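Local atomic coordinates of heat shock protein, putative (Plasmodium falciparum, PDB entry 1Y6Z), a protein that probably acts as an ATP-dependent chaperone of the Hsp90 family, binding unfolded proteins, and is represented here by its middle domain. Residues V176-I181 with T188-Y193; N64-E69 with I90-T95; G55-E60 with N152-Y157; K202-I207 with D230-L235. All blocks are in the same frame, centred on the assembly; numbering follows the deposited sequence.

Interaction 1 (V176-I181 with T188-Y193); sequences VEFYSI and TDLDSY
Phe178 and Thr188 are the hydrogen-bonded pair of a small antiparallel beta hairpin in the Hsp90 middle domain. The second arm of the hairpin runs straight into helix 190-195. Phe178 N donates to Thr188 O at 3.0 Å. Thr188 N returns a nearly straight bond of 2.8 Å to Phe178 O, reaching it from above the carbonyl plane. Glu177 CA also brings its hydrogen to Thr188 O, a CA-H...O contact of 3.3 Å.

Thr188 is the most covered residue of the contact. Its OG1 lies anti to the backbone N (chi1 180°) and donates in the carbonyl plane to Asp189 O, on a lone pair. The same torsion turns the methyl CG2 toward the other arm, 3.3 Å from Phe178 O. Ser180 OG lies beyond that methyl and bonds to Asp230.

Glu177 and Asp189 pack through their aliphatic carbons, CG to CB. Their carboxylate planes stand nearly perpendicular, 86° apart. The two acids have separate polar partners: Trp147 NE1 bonds to Glu177 OE2, and Lys140 forms a salt bridge with Asp189 OD2. These partners probably ease the repulsion between the like charges.

On the side of Phe178, Leu190 CD2 meets the ring obliquely at CE1. Leu243 and Cys242 of helix 237-249 pack on the same ring. A water joins Val176 O to Leu190 N.

Asp189 is the N-cap of the helix. Its chi1 of 61° sets CG between the backbone N and the carbonyl carbon. OD1 accepts on its syn side from Ser192 N and Ser192 OG, both tilted out of the carboxylate plane, the latter at 2.6 Å.

Interaction 2 (N64-E69 with I90-T95); sequences NMFDEE and IPRWLT
Phe66 has CG anti to its carbonyl carbon (chi1 -60°), which swings the ring toward Arg92 and Thr95. Arg92 starts with chi1 at 75°, CG lying between the backbone N and the carbonyl carbon. From there its chain is extended as far as NE, which carries it across one face of the ring.

The result is a flat stack. The guanidinium and the ring are only 4° from parallel, with centres 4.1 Å apart. Arg92 CD sits over the middle of the same face as a CH-pi contact, 3.9 Å from the Phe66 ring centroid. The guanidinium is shifted toward the CE2 and CD2 side of the ring, and its CZ makes the cation-pi contact there. Aliphatic chain and charged end thus share one face. Arg92 NH2 also forms a salt bridge with Glu164, which probably helps to fix the rotation of the group.

Near CE1 the ring meets backbone: Arg92 O is 3.2 Å from Phe66 CE1. Thr95 CG2 approaches the ring obliquely, 3.8 Å from Phe66 CD1. The hydroxyl of Thr95 meets a water instead. Its OG1 is 2.6 Å from this water, which accepts from Asp67 N, so the two loops are also bridged by solvent. Phe66 N is held by Asn64 OD1 in an Asx turn.

Both segments are loops of the Hsp90 middle domain, one leading to strand 73-77 and the other to strand 98-103. Helix 145-164 packs against both, through Ile160 on Phe66 and Leu158 on Trp93, while helix 121-141 touches Trp93 through Met136.

Interaction 3 (G55-E60 with N152-Y157); sequences GSLPWE and NTFGKY
Leu57 reaches into the side of helix 145-164, and the contact is mainly apolar. Its CG lies anti to the backbone N (chi1 -164°), which brings the end of the side chain nearer the helix, CD1 to the aromatic rings and CD2 to Lys156. CD1 touches two rings: it is 4.0 Å from Phe154 CE2 and 3.9 Å from Tyr157 CE1. It meets the Tyr157 ring at the edge, near the ring plane, but approaches the Phe154 ring obliquely. Pro58 CD touches the edge of the Phe154 ring in its plane, 4.0 Å from CE2. Thr153 CG2 lies over one face of the Phe154 ring, and Phe96 also stacks with it.

Contacts of side chains with backbone form a second set. Thr153 CG2 is 3.7 Å from Leu57 N and also touches the carbonyl carbon of Ser56. Its chi1 of -45° turns this methyl anti to the backbone N, while OG1 turns back to bond to Lys149 O within the helix. Ser56 O comes to the edge of the Phe154 ring, 3.5 Å from CZ.

Polar groups play a smaller part. Lys156 is extended beyond CG and crosses Leu57 at about a right angle, its NZ 4.0 Å from Leu57 CD2. Tyr157 OH passes close to Leu57 CD1 and bonds to Met65 O. Ser56 turns its side chain away from the helix and bonds to Asp31.

This is loop-on-helix packing. It joins the loop between strands 47-53 and 73-77 of the mixed sheet to helix 145-164, within the alpha/beta fold of the Hsp90 middle domain.

Interaction 4 (K202-I207 with D230-L235); sequences KCIYYI and DVLFSL
Ile207 CG2 makes tight apolar contacts between the two strands. It lies 3.6 Å from Val231 CG1 and 3.7 Å from Phe233 CD2, meeting the phenyl ring at its edge. Ile207 CG1 is anti to the backbone N (chi1 -176°), which leaves CG2 facing these two neighbours. On the other face Tyr206 and Leu232 pack CB to CB. Tyr206 CD1 also touches Ser234 CB, while Leu243 and Thr247 of helix 237-249 cover the Tyr206 ring. Leu232 CD1 reaches diagonally across to Ile204 CG2 at 3.7 Å, beside Leu190 and Tyr193 of helix 190-195.

The backbones pair as parallel strands. Leu232 N donates to Tyr205 O at 3.0 Å, and Leu232 O accepts from Ile207 N at 2.9 Å. Ser234 N then gives Ile207 O a longer bond of 3.2 Å, coming from above the carbonyl plane. These strands belong to a three-stranded parallel sheet of the Hsp90 middle domain. Strand 204-208 is central, between 231-234 and 256-258, and helices pack on the sheet.

The side chain of Tyr205, which is partly exposed, is held more loosely. It touches Val231 CG2 through CB, but its ring leads away from the second strand. The phenol oxygen has a weak bond from Lys202 NZ, an exposed residue. Asp230 flanks this end, its OD1 accepting from Val231 N and from Asn182 N.

How the interactions relate
The four contacts form two groups along the middle domain. Interactions 1 and 4 have centres about 9 Å apart and share polar links: Tyr193 OH lies 2.5 Å from Asp230 O, and Ser180 OG lies 2.6 Å from Asp230 OD2. Backbone bonds of Tyr179 with Phe233 and Ile181 with Val231 also join interaction 1 to edge strand 231-234. Interactions 2 and 3 have centres about 11 Å apart. They join where Tyr157 OH lies 2.6 Å from Met65 O and where Thr95 packs on Tyr157. Between the groups, the centres of interactions 1 and 3 are about 20 Å apart, and their nearest atoms about 5 Å. Helix 145-164, which supplies one segment of interaction 3, also packs on interactions 1 and 2.

Interaction 1 (V176-I181 with T188-Y193)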
# COMPACT_ATOMS: atom_id res chain seq x y z
N VAL B 176 12.19 -1.14 7.37
CA VAL B 176 13.31 -1.49 8.27
C VAL B 176 14.54 -0.62 7.83
O VAL B 176 14.60 -0.21 6.67
CB VAL B 176 13.63 -3.02 8.26
CG1 VAL B 176 12.45 -3.92 8.67
CG2 VAL B 176 14.12 -3.47 6.90
N GLU B 177 15.45 -0.30 8.79
CA GLU B 177 16.61 0.54 8.54
C GLU B 177 17.87 -0.06 9.17
O GLU B 177 17.79 -0.73 10.22
CB GLU B 177 16.33 1.98 9.01
CG GLU B 177 15.22 2.69 8.22
CD GLU B 177 15.04 4.15 8.61
OE1 GLU B 177 15.87 4.68 9.39
OE2 GLU B 177 14.05 4.74 8.12
N PHE B 178 19.02 0.15 8.50
CA PHE B 178 20.32 -0.40 8.93
C PHE B 178 21.38 0.63 8.70
O PHE B 178 21.28 1.46 7.78
CB PHE B 178 20.74 -1.66 8.15
CG PHE B 178 19.72 -2.74 8.15
CD1 PHE B 178 18.74 -2.80 7.16
CD2 PHE B 178 19.68 -3.68 9.17
CE1 PHE B 178 17.77 -3.77 7.16
CE2 PHE B 178 18.70 -4.70 9.18
CZ PHE B 178 17.73 -4.73 8.17
N TYR B 179 22.39 0.58 9.55
CA TYR B 179 23.58 1.40 9.36
C TYR B 179 24.28 0.84 8.15
O TYR B 179 24.17 -0.35 7.89
CB TYR B 179 24.47 1.31 10.61
CG TYR B 179 23.99 2.20 11.74
CD1 TYR B 179 23.50 1.66 12.94
CD2 TYR B 179 23.94 3.57 11.57
CE1 TYR B 179 23.04 2.51 13.97
CE2 TYR B 179 23.48 4.42 12.58
CZ TYR B 179 23.04 3.89 13.77
OH TYR B 179 22.57 4.78 14.74
N SER B 180 25.02 1.68 7.43
CA SER B 180 25.82 1.20 6.32
C SER B 180 27.17 1.91 6.36
O SER B 180 27.39 2.74 7.25
CB SER B 180 25.13 1.48 5.00
OG SER B 180 25.14 2.86 4.74
N ILE B 181 28.05 1.61 5.39
CA ILE B 181 29.31 2.38 5.24
C ILE B 181 29.03 3.86 4.95
O ILE B 181 29.64 4.74 5.57
CB ILE B 181 30.23 1.79 4.13
CG1 ILE B 181 30.51 0.28 4.37
CG2 ILE B 181 31.52 2.65 3.99
CD1 ILE B 181 31.28 -0.49 3.21
N THR B 188 20.04 3.87 7.07
CA THR B 188 19.40 4.04 5.77
C THR B 188 18.31 2.97 5.59
O THR B 188 18.47 1.82 6.09
CB THR B 188 20.40 3.89 4.60
OG1 THR B 188 19.71 4.06 3.35
CG2 THR B 188 21.08 2.51 4.64
N ASP B 189 17.27 3.32 4.84
CA ASP B 189 16.29 2.31 4.52
C ASP B 189 16.72 1.63 3.20
O ASP B 189 17.73 2.03 2.58
CB ASP B 189 14.84 2.90 4.51
CG ASP B 189 14.64 4.01 3.46
OD1 ASP B 189 15.54 4.23 2.63
OD2 ASP B 189 13.57 4.66 3.45
N LEU B 190 16.04 0.58 2.82
CA LEU B 190 16.45 -0.16 1.63
C LEU B 190 16.25 0.66 0.32
O LEU B 190 17.11 0.64 -0.58
CB LEU B 190 15.80 -1.54 1.56
CG LEU B 190 16.07 -2.52 2.76
CD1 LEU B 190 15.31 -3.89 2.57
CD2 LEU B 190 17.57 -2.76 2.97
N ASP B 191 15.15 1.37 0.22
CA ASP B 191 14.86 2.09 -1.03
C ASP B 191 15.90 3.20 -1.27
O ASP B 191 16.26 3.47 -2.42
CB ASP B 191 13.46 2.68 -1.01
CG ASP B 191 12.36 1.61 -1.00
OD1 ASP B 191 11.28 1.94 -0.50
OD2 ASP B 191 12.52 0.46 -1.51
N SER B 192 16.39 3.80 -0.20
CA SER B 192 17.40 4.81 -0.31
C SER B 192 18.74 4.19 -0.72
O SER B 192 19.45 4.78 -1.53
CB SER B 192 17.58 5.60 0.98
OG SER B 192 16.41 6.31 1.33
N TYR B 193 19.03 3.01 -0.19
CA TYR B 193 20.17 2.23 -0.67
C TYR B 193 20.05 1.99 -2.16
O TYR B 193 21.02 2.21 -2.89
CB TYR B 193 20.35 0.91 0.09
CG TYR B 193 21.56 0.06 -0.32
CD1 TYR B 193 22.64 -0.12 0.53
CD2 TYR B 193 21.59 -0.60 -1.56
CE1 TYR B 193 23.71 -0.93 0.18
CE2 TYR B 193 22.68 -1.36 -1.93
CZ TYR B 193 23.73 -1.52 -1.07
OH TYR B 193 24.79 -2.33 -1.50
O HOH W 1 13.75 -0.46 4.25

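Interaction 2 (N64-E69 with I90-T95)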
# COMPACT_ATOMS: atom_id res chain seq x y z
N ASN B 64 10.88 -11.11 27.61
CA ASN B 64 11.09 -11.76 26.31
C ASN B 64 10.44 -10.96 25.17
O ASN B 64 9.37 -10.38 25.35
CB ASN B 64 10.48 -13.16 26.30
CG ASN B 64 10.89 -13.99 25.08
OD1 ASN B 64 10.03 -14.46 24.32
ND2 ASN B 64 12.23 -14.14 24.88
N MET B 65 11.03 -11.02 23.98
CA MET B 65 10.41 -10.42 22.79
C MET B 65 8.96 -10.80 22.60
O MET B 65 8.16 -10.02 22.08
CB MET B 65 11.17 -10.78 21.53
CG MET B 65 12.19 -9.77 21.13
SD MET B 65 12.48 -10.00 19.41
CE MET B 65 12.72 -11.73 19.33
N PHE B 66 8.61 -12.01 22.97
CA PHE B 66 7.23 -12.41 22.81
C PHE B 66 6.65 -12.86 24.13
O PHE B 66 7.38 -13.43 24.96
CB PHE B 66 7.08 -13.45 21.68
CG PHE B 66 7.54 -12.92 20.32
CD1 PHE B 66 6.71 -12.07 19.57
CD2 PHE B 66 8.80 -13.25 19.82
CE1 PHE B 66 7.15 -11.55 18.32
CE2 PHE B 66 9.23 -12.76 18.57
CZ PHE B 66 8.40 -11.89 17.83
N ASP B 67 5.38 -12.49 24.35
CA ASP B 67 4.56 -12.86 25.52
C ASP B 67 3.76 -14.06 25.07
O ASP B 67 3.04 -14.00 24.08
CB ASP B 67 3.60 -11.70 25.89
CG ASP B 67 2.62 -12.05 27.05
OD1 ASP B 67 1.48 -11.52 27.04
OD2 ASP B 67 2.99 -12.80 27.99
N GLU B 68 3.89 -15.16 25.82
CA GLU B 68 3.25 -16.42 25.45
C GLU B 68 1.73 -16.30 25.47
O GLU B 68 1.01 -17.12 24.88
CB GLU B 68 3.72 -17.54 26.37
CG GLU B 68 3.02 -17.55 27.72
CD GLU B 68 3.68 -18.45 28.74
OE1 GLU B 68 4.52 -19.29 28.34
OE2 GLU B 68 3.34 -18.31 29.95
N GLU B 69 1.26 -15.25 26.14
CA GLU B 69 -0.15 -15.04 26.38
C GLU B 69 -0.78 -14.21 25.27
O GLU B 69 -2.00 -14.26 25.07
CB GLU B 69 -0.33 -14.33 27.71
CG GLU B 69 0.30 -15.07 28.88
CD GLU B 69 0.06 -14.37 30.20
OE1 GLU B 69 -1.08 -13.89 30.41
OE2 GLU B 69 0.99 -14.32 31.03
N ILE B 90 -3.29 -12.82 15.34
CA ILE B 90 -2.66 -11.95 14.35
C ILE B 90 -1.17 -12.32 14.27
O ILE B 90 -0.68 -12.98 15.18
CB ILE B 90 -2.98 -10.39 14.57
CG1 ILE B 90 -2.12 -9.77 15.66
CG2 ILE B 90 -4.45 -10.18 14.95
CD1 ILE B 90 -2.17 -8.21 15.64
N PRO B 91 -0.46 -11.95 13.17
CA PRO B 91 0.97 -12.31 13.09
C PRO B 91 1.69 -11.85 14.34
O PRO B 91 1.39 -10.79 14.85
CB PRO B 91 1.46 -11.50 11.89
CG PRO B 91 0.21 -11.53 10.98
CD PRO B 91 -0.91 -11.23 11.98
N ARG B 92 2.59 -12.66 14.85
CA ARG B 92 3.16 -12.26 16.14
C ARG B 92 4.10 -11.08 16.04
O ARG B 92 4.43 -10.43 17.06
CB ARG B 92 3.89 -13.44 16.80
CG ARG B 92 5.25 -13.76 16.18
CD ARG B 92 5.94 -14.93 16.96
NE ARG B 92 7.28 -15.19 16.43
CZ ARG B 92 8.21 -15.92 17.06
NH1 ARG B 92 7.95 -16.49 18.23
NH2 ARG B 92 9.39 -16.10 16.51
N TRP B 93 4.54 -10.73 14.82
CA TRP B 93 5.38 -9.54 14.73
C TRP B 93 4.59 -8.27 15.14
O TRP B 93 5.20 -7.27 15.48
CB TRP B 93 6.04 -9.38 13.37
CG TRP B 93 5.13 -8.97 12.30
CD1 TRP B 93 4.38 -9.80 11.54
CD2 TRP B 93 4.83 -7.61 11.88
NE1 TRP B 93 3.62 -9.06 10.67
CE2 TRP B 93 3.92 -7.72 10.82
CE3 TRP B 93 5.30 -6.33 12.26
CZ2 TRP B 93 3.41 -6.58 10.13
CZ3 TRP B 93 4.83 -5.19 11.55
CH2 TRP B 93 3.87 -5.33 10.52
N LEU B 94 3.27 -8.34 15.16
CA LEU B 94 2.41 -7.24 15.60
C LEU B 94 1.95 -7.27 17.05
O LEU B 94 1.04 -6.51 17.41
CB LEU B 94 1.16 -7.19 14.72
CG LEU B 94 1.54 -6.64 13.35
CD1 LEU B 94 0.39 -7.00 12.45
CD2 LEU B 94 1.77 -5.08 13.44
N THR B 95 2.58 -8.13 17.86
CA THR B 95 2.28 -8.31 19.29
C THR B 95 2.41 -6.99 20.07
O THR B 95 1.80 -6.85 21.12
CB THR B 95 3.19 -9.38 19.96
OG1 THR B 95 2.72 -9.68 21.30
CG2 THR B 95 4.65 -8.95 20.01
O HOH W 2 3.86 -11.88 22.03

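Interaction 3 (G55-E60 with N152-Y157)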
# COMPACT_ATOMS: atom_id res chain seq x y z
N GLY B 55 3.89 4.15 23.15
CA GLY B 55 5.06 5.03 23.27
C GLY B 55 6.39 4.38 23.66
O GLY B 55 7.46 4.99 23.47
N SER B 56 6.31 3.19 24.26
CA SER B 56 7.45 2.49 24.78
C SER B 56 7.10 1.01 24.82
O SER B 56 5.93 0.65 24.66
CB SER B 56 7.86 3.00 26.18
OG SER B 56 6.83 2.79 27.13
N LEU B 57 8.08 0.15 25.07
CA LEU B 57 7.82 -1.29 25.04
C LEU B 57 6.77 -1.68 26.11
O LEU B 57 6.95 -1.32 27.30
CB LEU B 57 9.14 -2.04 25.19
CG LEU B 57 9.30 -3.50 24.86
CD1 LEU B 57 8.83 -3.80 23.38
CD2 LEU B 57 10.78 -3.92 25.12
N PRO B 58 5.66 -2.38 25.73
CA PRO B 58 4.76 -2.81 26.80
C PRO B 58 5.51 -3.68 27.82
O PRO B 58 6.48 -4.33 27.47
CB PRO B 58 3.71 -3.65 26.06
CG PRO B 58 3.65 -3.05 24.67
CD PRO B 58 5.09 -2.67 24.38
N TRP B 59 5.05 -3.67 29.07
CA TRP B 59 5.78 -4.40 30.12
C TRP B 59 5.69 -5.91 29.86
O TRP B 59 6.66 -6.65 30.09
CB TRP B 59 5.27 -3.99 31.54
CG TRP B 59 5.66 -2.53 31.83
CD1 TRP B 59 4.87 -1.43 31.79
CD2 TRP B 59 7.00 -2.05 32.00
NE1 TRP B 59 5.64 -0.28 32.01
CE2 TRP B 59 6.95 -0.66 32.13
CE3 TRP B 59 8.25 -2.69 32.07
CZ2 TRP B 59 8.10 0.12 32.31
CZ3 TRP B 59 9.39 -1.93 32.28
CH2 TRP B 59 9.31 -0.53 32.43
N GLU B 60 4.55 -6.38 29.35
CA GLU B 60 4.43 -7.77 28.88
C GLU B 60 5.55 -8.20 27.90
O GLU B 60 5.82 -9.38 27.75
CB GLU B 60 3.10 -8.02 28.16
CG GLU B 60 1.86 -7.76 28.96
CD GLU B 60 1.37 -6.32 28.82
OE1 GLU B 60 2.05 -5.54 28.14
OE2 GLU B 60 0.33 -5.95 29.40
N ASN B 152 13.71 2.55 16.76
CA ASN B 152 14.58 2.22 17.94
C ASN B 152 13.91 1.27 18.96
O ASN B 152 14.59 0.43 19.56
CB ASN B 152 15.01 3.50 18.68
CG ASN B 152 16.09 4.30 17.94
OD1 ASN B 152 16.28 5.50 18.23
ND2 ASN B 152 16.76 3.68 16.98
N THR B 153 12.59 1.37 19.13
CA THR B 153 11.81 0.55 20.12
C THR B 153 11.22 -0.73 19.51
O THR B 153 11.30 -1.81 20.14
CB THR B 153 10.64 1.37 20.69
OG1 THR B 153 11.11 2.69 21.03
CG2 THR B 153 9.88 0.67 21.92
N PHE B 154 10.60 -0.58 18.33
CA PHE B 154 9.81 -1.64 17.72
C PHE B 154 10.34 -2.16 16.38
O PHE B 154 9.83 -3.13 15.84
CB PHE B 154 8.36 -1.16 17.52
CG PHE B 154 7.67 -0.77 18.78
CD1 PHE B 154 7.31 0.57 19.00
CD2 PHE B 154 7.34 -1.75 19.75
CE1 PHE B 154 6.63 0.99 20.21
CE2 PHE B 154 6.67 -1.36 20.98
CZ PHE B 154 6.33 0.04 21.21
N GLY B 155 11.44 -1.57 15.90
CA GLY B 155 12.11 -2.05 14.67
C GLY B 155 12.48 -3.52 14.68
O GLY B 155 12.46 -4.13 13.62
N LYS B 156 12.84 -4.08 15.86
CA LYS B 156 13.13 -5.50 15.94
C LYS B 156 11.92 -6.32 15.52
O LYS B 156 12.08 -7.36 14.86
CB LYS B 156 13.58 -5.90 17.37
CG LYS B 156 12.58 -5.42 18.48
CD LYS B 156 13.23 -5.57 19.88
CE LYS B 156 12.13 -5.62 20.95
NZ LYS B 156 12.80 -5.88 22.34
N TYR B 157 10.71 -5.85 15.86
CA TYR B 157 9.47 -6.60 15.50
C TYR B 157 9.27 -6.59 13.97
O TYR B 157 8.86 -7.56 13.39
CB TYR B 157 8.24 -6.03 16.21
CG TYR B 157 8.29 -6.37 17.65
CD1 TYR B 157 8.68 -5.44 18.59
CD2 TYR B 157 8.01 -7.65 18.07
CE1 TYR B 157 8.73 -5.80 19.98
CE2 TYR B 157 8.05 -8.03 19.47
CZ TYR B 157 8.40 -7.11 20.40
OH TYR B 157 8.53 -7.49 21.76

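Interaction 4 (K202-I207 with D230-L235)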
# COMPACT_ATOMS: atom_id res chain seq x y z
N LYS B 202 24.42 -4.35 -9.15
CA LYS B 202 23.17 -5.09 -9.33
C LYS B 202 22.55 -5.59 -8.02
O LYS B 202 21.38 -5.95 -7.98
CB LYS B 202 23.34 -6.27 -10.33
CG LYS B 202 24.25 -7.43 -9.87
CD LYS B 202 25.75 -7.19 -10.24
CE LYS B 202 26.70 -8.37 -9.93
NZ LYS B 202 26.68 -8.85 -8.49
N CYS B 203 23.34 -5.58 -6.94
CA CYS B 203 22.99 -6.31 -5.70
C CYS B 203 22.99 -5.37 -4.53
O CYS B 203 23.71 -4.37 -4.54
CB CYS B 203 24.05 -7.36 -5.37
SG CYS B 203 24.04 -8.82 -6.35
N ILE B 204 22.25 -5.75 -3.47
CA ILE B 204 22.32 -5.03 -2.21
C ILE B 204 23.23 -5.89 -1.37
O ILE B 204 22.98 -7.08 -1.22
CB ILE B 204 20.90 -4.94 -1.52
CG1 ILE B 204 19.90 -4.18 -2.39
CG2 ILE B 204 20.98 -4.32 -0.14
CD1 ILE B 204 18.44 -4.48 -2.00
N TYR B 205 24.28 -5.29 -0.80
CA TYR B 205 25.23 -6.07 0.01
C TYR B 205 25.03 -5.80 1.46
O TYR B 205 24.66 -4.71 1.81
CB TYR B 205 26.68 -5.76 -0.37
CG TYR B 205 26.98 -6.14 -1.80
CD1 TYR B 205 26.80 -5.22 -2.86
CD2 TYR B 205 27.39 -7.43 -2.11
CE1 TYR B 205 27.05 -5.59 -4.20
CE2 TYR B 205 27.66 -7.82 -3.42
CZ TYR B 205 27.49 -6.90 -4.45
OH TYR B 205 27.74 -7.32 -5.74
N TYR B 206 25.28 -6.81 2.30
CA TYR B 206 25.42 -6.59 3.73
C TYR B 206 26.55 -7.40 4.36
O TYR B 206 27.03 -8.34 3.76
CB TYR B 206 24.09 -6.87 4.46
CG TYR B 206 23.76 -8.32 4.65
CD1 TYR B 206 24.09 -8.97 5.84
CD2 TYR B 206 23.08 -9.03 3.67
CE1 TYR B 206 23.77 -10.30 6.03
CE2 TYR B 206 22.77 -10.37 3.85
CZ TYR B 206 23.12 -10.98 5.05
OH TYR B 206 22.79 -12.30 5.25
N ILE B 207 26.94 -7.03 5.58
CA ILE B 207 28.04 -7.71 6.29
C ILE B 207 27.82 -7.83 7.81
O ILE B 207 27.67 -6.81 8.51
CB ILE B 207 29.42 -7.04 6.01
CG1 ILE B 207 30.56 -7.82 6.69
CG2 ILE B 207 29.46 -5.54 6.44
CD1 ILE B 207 31.93 -7.60 6.03
N ASP B 230 27.97 0.74 -1.48
CA ASP B 230 27.58 0.72 -0.07
C ASP B 230 27.29 -0.70 0.37
O ASP B 230 26.93 -1.56 -0.44
CB ASP B 230 26.40 1.67 0.23
CG ASP B 230 26.28 2.01 1.74
OD1 ASP B 230 27.22 1.74 2.50
OD2 ASP B 230 25.24 2.59 2.15
N VAL B 231 27.45 -0.94 1.67
CA VAL B 231 27.16 -2.21 2.30
C VAL B 231 26.46 -1.93 3.62
O VAL B 231 26.94 -1.16 4.45
CB VAL B 231 28.45 -3.01 2.61
CG1 VAL B 231 28.14 -4.30 3.37
CG2 VAL B 231 29.15 -3.37 1.33
N LEU B 232 25.33 -2.60 3.83
CA LEU B 232 24.61 -2.47 5.10
C LEU B 232 25.26 -3.32 6.18
O LEU B 232 25.84 -4.36 5.88
CB LEU B 232 23.18 -3.00 4.95
CG LEU B 232 22.45 -2.46 3.73
CD1 LEU B 232 21.23 -3.40 3.47
CD2 LEU B 232 22.13 -1.00 4.03
N PHE B 233 25.08 -2.90 7.43
CA PHE B 233 25.59 -3.69 8.56
C PHE B 233 24.51 -4.50 9.28
O PHE B 233 23.47 -3.96 9.68
CB PHE B 233 26.26 -2.75 9.56
CG PHE B 233 27.41 -1.92 8.99
CD1 PHE B 233 27.68 -0.66 9.51
CD2 PHE B 233 28.21 -2.41 7.95
CE1 PHE B 233 28.75 0.11 9.00
CE2 PHE B 233 29.28 -1.64 7.42
CZ PHE B 233 29.54 -0.40 7.93
N SER B 234 24.76 -5.80 9.42
CA SER B 234 24.02 -6.68 10.32
C SER B 234 24.75 -6.74 11.69
O SER B 234 25.94 -7.07 11.78
CB SER B 234 23.81 -8.06 9.68
OG SER B 234 23.35 -9.02 10.62
N LEU B 235 24.06 -6.34 12.74
CA LEU B 235 24.69 -6.30 14.05
C LEU B 235 24.00 -7.26 15.03
O LEU B 235 24.46 -7.44 16.15
CB LEU B 235 24.74 -4.87 14.57
CG LEU B 235 25.27 -3.75 13.64
CD1 LEU B 235 25.12 -2.39 14.28
CD2 LEU B 235 26.73 -3.92 13.17